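Local coordinates for protein beta-ketoacyl synthase (Pseudomonas aeruginosa, PDB 4CW4) that condenses acetyl-CoA with malonyl-ACP to form acetoacetyl-ACP, the primer with which fatty acid synthesis begins, at residues Val167-Gln172 / Val346-Ala351; Gly29-Val34 / Arg43-Ala48; Asp464-Thr469 / Val532-Ser537. All blocks are in the same frame, centred on the assembly; numbering follows the deposited sequence.

Overall arrangement
From the N terminus, the chain first closes contact 2, where helix 28-33 meets helix 40-53 across a six-residue connection. Contact 1 follows and spans 173 intervening residues, bringing the short strand 169-171 against the turn between helix 334-341 and strand 366-374. Contact 3 comes last; across 62 residues it brings side chains of strands 466-469 and 532-539 together over the strand between them. The three loops lie in series, none nested in or crossing another. In space they are separate too: centres are about 21 Å apart for contacts 1 and 2, about 23 Å for contacts 2 and 3, and about 26 Å for contacts 1 and 3. Contacts 1 and 3 belong to the ketosynthase region.

Contact 1 (Val167-Gln172 / Val346-Ala351); sequences VKSAGQ and VDFRRA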
loop_
_atom_site.group_PDB
_atom_site.type_symbol
_atom_site.label_atom_id
_atom_site.label_comp_id
_atom_site.label_asym_id
_atom_site.label_seq_id
_atom_site.Cartn_x
_atom_site.Cartn_y
_atom_site.Cartn_z
ATOM N N VAL A 167 22.307 16.109 0.439
ATOM C CA VAL A 167 22.030 15.516 1.747
ATOM C C VAL A 167 23.114 14.496 2.057
ATOM O O VAL A 167 23.455 13.679 1.198
ATOM C CB VAL A 167 20.641 14.829 1.707
ATOM C CG1 VAL A 167 20.392 13.954 2.933
ATOM C CG2 VAL A 167 19.559 15.893 1.561
ATOM N N LYS A 168 23.661 14.540 3.270
ATOM C CA LYS A 168 24.783 13.668 3.621
ATOM C C LYS A 168 24.483 12.745 4.799
ATOM O O LYS A 168 25.370 12.006 5.206
ATOM C CB LYS A 168 26.045 14.478 3.990
ATOM C CG LYS A 168 26.422 15.629 3.047
ATOM C CD LYS A 168 26.888 15.168 1.697
ATOM C CE LYS A 168 27.272 16.363 0.814
ATOM N NZ LYS A 168 27.628 15.903 -0.536
ATOM N N SER A 169 23.272 12.818 5.360
ATOM C CA SER A 169 22.964 12.163 6.628
ATOM C C SER A 169 21.712 11.294 6.574
ATOM O O SER A 169 20.849 11.504 5.748
ATOM C CB SER A 169 22.826 13.212 7.731
ATOM O OG SER A 169 22.059 14.313 7.283
ATOM N N ALA A 170 21.649 10.310 7.460
ATOM C CA ALA A 170 20.514 9.384 7.546
ATOM C C ALA A 170 20.516 8.646 8.870
ATOM O O ALA A 170 21.566 8.525 9.513
ATOM C CB ALA A 170 20.566 8.380 6.418
ATOM N N GLY A 171 19.345 8.139 9.255
ATOM C CA GLY A 171 19.234 7.210 10.374
ATOM C C GLY A 171 19.493 5.797 9.899
ATOM O O GLY A 171 18.688 5.222 9.179
ATOM N N GLN A 172 20.635 5.256 10.315
ATOM C CA GLN A 172 21.180 3.991 9.814
ATOM C C GLN A 172 21.269 2.963 10.916
ATOM O O GLN A 172 21.627 3.316 12.043
ATOM C CB GLN A 172 22.590 4.249 9.267
ATOM C CG GLN A 172 22.606 5.162 8.043
ATOM C CD GLN A 172 23.924 5.877 7.878
ATOM O OE1 GLN A 172 24.868 5.338 7.297
ATOM N NE2 GLN A 172 24.000 7.100 8.376
ATOM N N VAL A 346 29.664 20.737 9.473
ATOM C CA VAL A 346 28.410 20.437 10.160
ATOM C C VAL A 346 28.485 19.197 11.040
ATOM O O VAL A 346 29.181 18.248 10.717
ATOM C CB VAL A 346 27.300 20.199 9.102
ATOM C CG1 VAL A 346 26.042 19.568 9.703
ATOM C CG2 VAL A 346 26.986 21.507 8.404
ATOM N N ASP A 347 27.719 19.204 12.131
ATOM C CA ASP A 347 27.540 18.018 12.955
ATOM C C ASP A 347 26.308 17.234 12.467
ATOM O O ASP A 347 25.161 17.545 12.843
ATOM C CB ASP A 347 27.354 18.422 14.414
ATOM C CG ASP A 347 27.247 17.232 15.356
ATOM O OD1 ASP A 347 27.199 16.072 14.877
ATOM O OD2 ASP A 347 27.218 17.477 16.592
ATOM N N PHE A 348 26.529 16.229 11.621
ATOM C CA PHE A 348 25.414 15.508 11.040
ATOM C C PHE A 348 24.670 14.680 12.077
ATOM O O PHE A 348 23.556 14.263 11.822
ATOM C CB PHE A 348 25.860 14.645 9.872
ATOM C CG PHE A 348 26.247 15.441 8.662
ATOM C CD1 PHE A 348 25.283 16.061 7.909
ATOM C CD2 PHE A 348 27.579 15.583 8.291
ATOM C CE1 PHE A 348 25.621 16.817 6.795
ATOM C CE2 PHE A 348 27.921 16.328 7.179
ATOM C CZ PHE A 348 26.929 16.955 6.432
ATOM N N ARG A 349 25.275 14.448 13.239
ATOM C CA ARG A 349 24.553 13.782 14.319
ATOM C C ARG A 349 23.408 14.626 14.845
ATOM O O ARG A 349 22.508 14.098 15.496
ATOM C CB ARG A 349 25.507 13.384 15.446
ATOM C CG ARG A 349 26.498 12.339 14.943
ATOM C CD ARG A 349 27.577 11.891 15.901
ATOM N NE ARG A 349 28.264 10.745 15.281
ATOM C CZ ARG A 349 29.264 10.835 14.414
ATOM N NH1 ARG A 349 29.774 12.020 14.089
ATOM N NH2 ARG A 349 29.787 9.735 13.891
ATOM N N ARG A 350 23.426 15.921 14.537
ATOM C CA ARG A 350 22.349 16.819 14.957
ATOM C C ARG A 350 21.530 17.264 13.743
ATOM O O ARG A 350 20.916 18.332 13.749
ATOM C CB ARG A 350 22.919 18.018 15.707
ATOM C CG ARG A 350 23.593 17.616 17.017
ATOM C CD ARG A 350 24.247 18.790 17.708
ATOM N NE ARG A 350 23.278 19.794 18.116
ATOM C CZ ARG A 350 23.568 20.982 18.622
ATOM N NH1 ARG A 350 24.828 21.351 18.799
ATOM N NH2 ARG A 350 22.583 21.816 18.935
ATOM N N ALA A 351 21.476 16.430 12.706
ATOM C CA ALA A 351 20.717 16.815 11.514
ATOM C C ALA A 351 19.223 16.947 11.808
ATOM O O ALA A 351 18.529 17.733 11.164
ATOM C CB ALA A 351 20.936 15.837 10.389
#
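The ammonium of K168, whose CB rests on the ring of F348, is gripped by several groups: NZ forms a salt bridge with D102 and a hydrogen bond to the carbonyl of L165, with a weaker bond to that of P101. K168 leads into strand 169-171, which pairs with strand 91-93 as a two-stranded antiparallel sheet in the ketosynthase region. Against it lies a short 3-10 turn around F348 and R349, closed by R350 N to D347 O at 2.9 Å and A351 N to F348 O at 3.1 Å.

The aromatic ring is sandwiched between aliphatic groups. K168 CB makes a CH-pi contact with one face of F348, 4.0 Å from the centroid and 29° off the normal, while V346 CG1, from the turn's own segment, lies over the middle of the other face, 3.9 Å above the plane. K168 CG passes beyond the CZ end of the ring, 3.7 Å from F348 CZ. A bend at chi2 (-69°) then carries the lysine chain away from the ring toward its polar partners, so that the methylenes serve the aromatic contact while the amine reaches L165 just before the strand and P101 and D102 from a separate loop.

S169 points its CB at the turn. With chi1 at 44°, its hydroxyl is flanked by both backbone branches, N and C, and enters the angle between the phenyl ring and the methyl of A351. The side chain of A351 lies about 11 Å from that of H477, a predicted active-site residue. S169 OG lies 3.7 Å from F348 CD1 and 3.6 Å from A351 CB, both van der Waals approaches.

Contact 2 (Gly29-Val34 / Arg43-Ala48); sequences GFRRMV and RQETLA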
loop_
_atom_site.group_PDB
_atom_site.type_symbol
_atom_site.label_atom_id
_atom_site.label_comp_id
_atom_site.label_asym_id
_atom_site.label_seq_id
_atom_site.Cartn_x
_atom_site.Cartn_y
_atom_site.Cartn_z
ATOM N N GLY A 29 16.816 -0.302 22.367
ATOM C CA GLY A 29 16.895 0.901 21.548
ATOM C C GLY A 29 16.560 2.142 22.358
ATOM O O GLY A 29 17.224 3.163 22.264
ATOM N N PHE A 30 15.510 2.041 23.171
ATOM C CA PHE A 30 15.136 3.110 24.073
ATOM C C PHE A 30 16.299 3.459 24.972
ATOM O O PHE A 30 16.641 4.629 25.149
ATOM C CB PHE A 30 13.923 2.689 24.908
ATOM C CG PHE A 30 13.531 3.696 25.951
ATOM C CD1 PHE A 30 12.750 4.784 25.621
ATOM C CD2 PHE A 30 13.949 3.564 27.255
ATOM C CE1 PHE A 30 12.376 5.702 26.582
ATOM C CE2 PHE A 30 13.599 4.503 28.207
ATOM C CZ PHE A 30 12.826 5.579 27.869
ATOM N N ARG A 31 16.929 2.441 25.528
ATOM C CA ARG A 31 18.037 2.688 26.429
ATOM C C ARG A 31 19.181 3.412 25.724
ATOM O O ARG A 31 19.818 4.269 26.318
ATOM C CB ARG A 31 18.536 1.400 27.065
ATOM C CG ARG A 31 17.667 0.896 28.190
ATOM C CD ARG A 31 18.322 -0.326 28.802
ATOM N NE ARG A 31 17.708 -1.532 28.323
ATOM C CZ ARG A 31 18.109 -2.759 28.656
ATOM N NH1 ARG A 31 19.241 -2.954 29.322
ATOM N NH2 ARG A 31 17.412 -3.797 28.255
ATOM N N ARG A 32 19.468 3.060 24.476
ATOM C CA ARG A 32 20.491 3.803 23.734
ATOM C C ARG A 32 20.102 5.282 23.637
ATOM O O ARG A 32 20.963 6.166 23.760
ATOM C CB ARG A 32 20.699 3.225 22.333
ATOM C CG ARG A 32 21.476 4.143 21.365
ATOM C CD ARG A 32 22.896 4.342 21.806
ATOM N NE ARG A 32 23.626 5.282 20.958
ATOM C CZ ARG A 32 23.793 6.580 21.213
ATOM N NH1 ARG A 32 23.240 7.130 22.280
ATOM N NH2 ARG A 32 24.498 7.336 20.376
ATOM N N MET A 33 18.824 5.557 23.393
ATOM C CA MET A 33 18.405 6.938 23.255
ATOM C C MET A 33 18.558 7.720 24.568
ATOM O O MET A 33 18.908 8.893 24.525
ATOM C CB MET A 33 16.986 7.010 22.695
ATOM C CG MET A 33 16.925 6.467 21.284
ATOM S SD MET A 33 15.348 6.681 20.434
ATOM C CE MET A 33 14.499 5.172 20.893
ATOM N N VAL A 34 18.334 7.073 25.711
ATOM C CA VAL A 34 18.499 7.751 27.008
ATOM C C VAL A 34 19.671 7.183 27.793
ATOM O O VAL A 34 19.638 7.111 29.018
ATOM C CB VAL A 34 17.196 7.707 27.837
ATOM C CG1 VAL A 34 16.082 8.435 27.095
ATOM C CG2 VAL A 34 16.798 6.268 28.165
ATOM N N ARG A 43 22.752 0.379 31.270
ATOM C CA ARG A 43 23.555 1.008 30.221
ATOM C C ARG A 43 24.611 0.043 29.714
ATOM O O ARG A 43 24.767 -0.122 28.510
ATOM C CB ARG A 43 24.204 2.308 30.715
ATOM C CG ARG A 43 25.321 2.823 29.809
ATOM C CD ARG A 43 25.719 4.264 30.080
ATOM N NE ARG A 43 26.204 4.389 31.450
ATOM C CZ ARG A 43 25.529 4.958 32.446
ATOM N NH1 ARG A 43 24.339 5.525 32.256
ATOM N NH2 ARG A 43 26.059 4.975 33.656
ATOM N N GLN A 44 25.335 -0.602 30.624
ATOM C CA GLN A 44 26.433 -1.465 30.217
ATOM C C GLN A 44 25.909 -2.705 29.502
ATOM O O GLN A 44 26.529 -3.205 28.567
ATOM C CB GLN A 44 27.296 -1.821 31.427
ATOM C CG GLN A 44 28.097 -0.618 31.910
ATOM C CD GLN A 44 28.609 -0.736 33.345
ATOM O OE1 GLN A 44 28.432 -1.751 34.033
ATOM N NE2 GLN A 44 29.239 0.327 33.805
ATOM N N GLU A 45 24.751 -3.198 29.916
ATOM C CA GLU A 45 24.142 -4.330 29.235
ATOM C C GLU A 45 23.778 -3.964 27.791
ATOM O O GLU A 45 24.063 -4.709 26.853
ATOM C CB GLU A 45 22.877 -4.775 29.968
ATOM C CG GLU A 45 22.259 -6.013 29.349
ATOM C CD GLU A 45 20.969 -6.411 30.020
ATOM O OE1 GLU A 45 20.008 -5.593 30.032
ATOM O OE2 GLU A 45 20.922 -7.545 30.538
ATOM N N THR A 46 23.133 -2.823 27.606
ATOM C CA THR A 46 22.772 -2.381 26.258
ATOM C C THR A 46 24.001 -2.123 25.399
ATOM O O THR A 46 24.024 -2.519 24.241
ATOM C CB THR A 46 21.879 -1.150 26.323
ATOM O OG1 THR A 46 20.618 -1.520 26.898
ATOM C CG2 THR A 46 21.643 -0.567 24.937
ATOM N N LEU A 47 25.006 -1.461 25.957
ATOM C CA LEU A 47 26.267 -1.243 25.245
ATOM C C LEU A 47 26.958 -2.538 24.842
ATOM O O LEU A 47 27.456 -2.653 23.721
ATOM C CB LEU A 47 27.224 -0.348 26.041
ATOM C CG LEU A 47 26.823 1.120 26.229
ATOM C CD1 LEU A 47 27.856 1.872 27.088
ATOM C CD2 LEU A 47 26.607 1.834 24.912
ATOM N N ALA A 48 26.996 -3.512 25.745
ATOM C CA ALA A 48 27.552 -4.804 25.395
ATOM C C ALA A 48 26.796 -5.435 24.228
ATOM O O ALA A 48 27.394 -5.962 23.287
ATOM C CB ALA A 48 27.539 -5.726 26.600
HETATM O O HOH W 1 17.563 -6.419 29.184
#
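The guanidinium of R31 has T46 OG1 over one face, while E45 OE1 and a water molecule lie at its edge. E45 OE1 sits in the guanidinium plane and takes a nearly straight hydrogen bond from R31 NH1, 2.8 Å long with an N-H...O angle of 178°, which is also a salt bridge. The carboxylate receives it on the anti lone pair of OE1, its plane turned 54° from that of the guanidinium. The water closes a second path between the same groups, accepting from R31 NH2 at 2.8 Å and donating to E45 OE1 at 2.7 Å.

Two backbone carbonyls complete the grip, A42 O on NH1 and F26 O on NH2, and bonds in these different directions should hold the flat group against rotation.

The residues belong to a helix-loop-helix unit in the N-terminal part of the chain. Its arms, 29-33 and 43-48, approach to 9.6 Å between axes and run at 113° to each other.

R31 reaches across because its chain bends at chi3, bringing CD and one face of the guanidinium against the threonine hydroxyl. T46 OG1 is 3.1 Å from R31 NH1, but the angle is too poor for a hydrogen bond; the hydroxyl is bonded instead to H28 ND1. T46 CG2 turns toward the backbone of the first helix, 4.3 Å from R32 N. On E45, Q587 and L590 of helix 565-590 pack against the side chain.

Contact 3 (Asp464-Thr469 / Val532-Ser537); sequences DGWPVT and VCFINS
W466 and F534 meet through their aromatic rings, the indole reaching in from strand 466-469 and the phenyl from strand 532-539. In W466 the first torsion (-152°) places CG roughly opposite the backbone N, and a small chi2 keeps CD1 on the CA side, which carries the six-membered ring outward to F534. The phenyl adopts a different rotamer: its chi1 of -59° swings the CD2/CE2 side of the ring to W466 CZ2.

The two side chains cross at about a right angle. W466 CZ2 touches F534 CD2 at 3.7 Å and F534 CE2 at 3.9 Å. The six-membered ring of W466 and the ring of F534 have their planes 67° apart and their centroids separated by 5.8 Å, an oblique pairing. One face of the phenyl, toward its rim, carries V532 CG1 from its own strand. W466 NE1 is hydrogen-bonded to S434 OG.

S434 begins strand 434-437, which runs between the two strands and pairs in parallel with both, so the rings meet over the strand separating them. V418 and A421 of helix 409-425 pack against the aromatic pair, giving the helix-on-sheet layering of the C-terminal half of a thiolase-fold ketosynthase.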
loop_
_atom_site.group_PDB
_atom_site.type_symbol
_atom_site.label_atom_id
_atom_site.label_comp_id
_atom_site.label_asym_id
_atom_site.label_seq_id
_atom_site.Cartn_x
_atom_site.Cartn_y
_atom_site.Cartn_z
ATOM N N ASP A 464 -1.883 21.524 31.062
ATOM C CA ASP A 464 -0.766 22.460 31.061
ATOM C C ASP A 464 0.519 21.653 31.206
ATOM O O ASP A 464 0.485 20.534 31.697
ATOM C CB ASP A 464 -0.915 23.480 32.190
ATOM C CG ASP A 464 -0.006 24.687 32.009
ATOM O OD1 ASP A 464 0.470 24.937 30.871
ATOM O OD2 ASP A 464 0.233 25.389 33.009
ATOM N N GLY A 465 1.637 22.206 30.749
ATOM C CA GLY A 465 2.920 21.525 30.836
ATOM C C GLY A 465 2.910 20.135 30.213
ATOM O O GLY A 465 3.501 19.193 30.747
ATOM N N TRP A 466 2.223 19.998 29.085
ATOM C CA TRP A 466 2.021 18.686 28.457
ATOM C C TRP A 466 3.360 18.193 27.946
ATOM O O TRP A 466 3.936 18.806 27.052
ATOM C CB TRP A 466 1.062 18.793 27.288
ATOM C CG TRP A 466 0.251 17.565 26.941
ATOM C CD1 TRP A 466 0.150 16.405 27.636
ATOM C CD2 TRP A 466 -0.594 17.430 25.799
ATOM N NE1 TRP A 466 -0.712 15.541 26.992
ATOM C CE2 TRP A 466 -1.188 16.156 25.862
ATOM C CE3 TRP A 466 -0.904 18.274 24.732
ATOM C CZ2 TRP A 466 -2.089 15.699 24.893
ATOM C CZ3 TRP A 466 -1.791 17.826 23.768
ATOM C CH2 TRP A 466 -2.384 16.548 23.863
ATOM N N PRO A 467 3.866 17.091 28.504
ATOM C CA PRO A 467 5.211 16.690 28.086
ATOM C C PRO A 467 5.232 16.158 26.662
ATOM O O PRO A 467 4.384 15.335 26.262
ATOM C CB PRO A 467 5.598 15.602 29.096
ATOM C CG PRO A 467 4.664 15.820 30.257
ATOM C CD PRO A 467 3.391 16.303 29.655
ATOM N N VAL A 468 6.225 16.637 25.915
ATOM C CA VAL A 468 6.415 16.292 24.511
ATOM C C VAL A 468 7.810 15.709 24.284
ATOM O O VAL A 468 8.811 16.244 24.766
ATOM C CB VAL A 468 6.231 17.546 23.607
ATOM C CG1 VAL A 468 6.548 17.242 22.145
ATOM C CG2 VAL A 468 4.835 18.120 23.740
ATOM N N THR A 469 7.873 14.617 23.531
ATOM C CA THR A 469 9.129 14.008 23.130
ATOM C C THR A 469 9.082 13.756 21.617
ATOM O O THR A 469 8.006 13.753 21.025
ATOM C CB THR A 469 9.395 12.726 23.946
ATOM O OG1 THR A 469 10.717 12.220 23.677
ATOM C CG2 THR A 469 8.353 11.649 23.676
ATOM N N VAL A 532 -0.384 7.375 30.016
ATOM C CA VAL A 532 -0.989 7.427 28.693
ATOM C C VAL A 532 -0.067 8.158 27.739
ATOM O O VAL A 532 0.453 9.212 28.078
ATOM C CB VAL A 532 -2.318 8.179 28.736
ATOM C CG1 VAL A 532 -2.926 8.345 27.318
ATOM C CG2 VAL A 532 -3.279 7.477 29.666
ATOM N N CYS A 533 0.121 7.594 26.540
ATOM C CA CYS A 533 0.855 8.285 25.488
ATOM C C CYS A 533 -0.019 8.478 24.260
ATOM O O CYS A 533 -0.709 7.544 23.814
ATOM C CB CYS A 533 2.096 7.504 25.066
ATOM S SG CYS A 533 3.109 8.395 23.855
ATOM N N PHE A 534 0.028 9.690 23.715
ATOM C CA PHE A 534 -0.579 9.999 22.432
ATOM C C PHE A 534 0.520 10.003 21.373
ATOM O O PHE A 534 1.448 10.828 21.418
ATOM C CB PHE A 534 -1.254 11.355 22.510
ATOM C CG PHE A 534 -2.319 11.413 23.568
ATOM C CD1 PHE A 534 -3.532 10.803 23.362
ATOM C CD2 PHE A 534 -2.090 12.043 24.773
ATOM C CE1 PHE A 534 -4.508 10.833 24.316
ATOM C CE2 PHE A 534 -3.063 12.068 25.740
ATOM C CZ PHE A 534 -4.276 11.463 25.514
ATOM N N ILE A 535 0.417 9.061 20.437
ATOM C CA ILE A 535 1.347 8.962 19.315
ATOM C C ILE A 535 0.785 9.796 18.161
ATOM O O ILE A 535 -0.337 9.535 17.711
ATOM C CB ILE A 535 1.487 7.506 18.829
ATOM C CG1 ILE A 535 1.811 6.532 19.972
ATOM C CG2 ILE A 535 2.537 7.420 17.735
ATOM C CD1 ILE A 535 3.063 6.786 20.707
ATOM N N ASN A 536 1.535 10.794 17.701
ATOM C CA ASN A 536 1.057 11.672 16.654
ATOM C C ASN A 536 1.865 11.547 15.367
ATOM O O ASN A 536 3.101 11.487 15.395
ATOM C CB ASN A 536 1.060 13.128 17.115
ATOM C CG ASN A 536 0.147 13.988 16.255
ATOM O OD1 ASN A 536 -0.953 13.553 15.878
ATOM N ND2 ASN A 536 0.615 15.172 15.879
ATOM N N SER A 537 1.168 11.490 14.243
ATOM C CA SER A 537 1.835 11.248 12.964
ATOM C C SER A 537 1.086 11.846 11.789
ATOM O O SER A 537 -0.135 12.054 11.798
ATOM C CB SER A 537 2.020 9.749 12.738
ATOM O OG SER A 537 2.900 9.459 11.672
#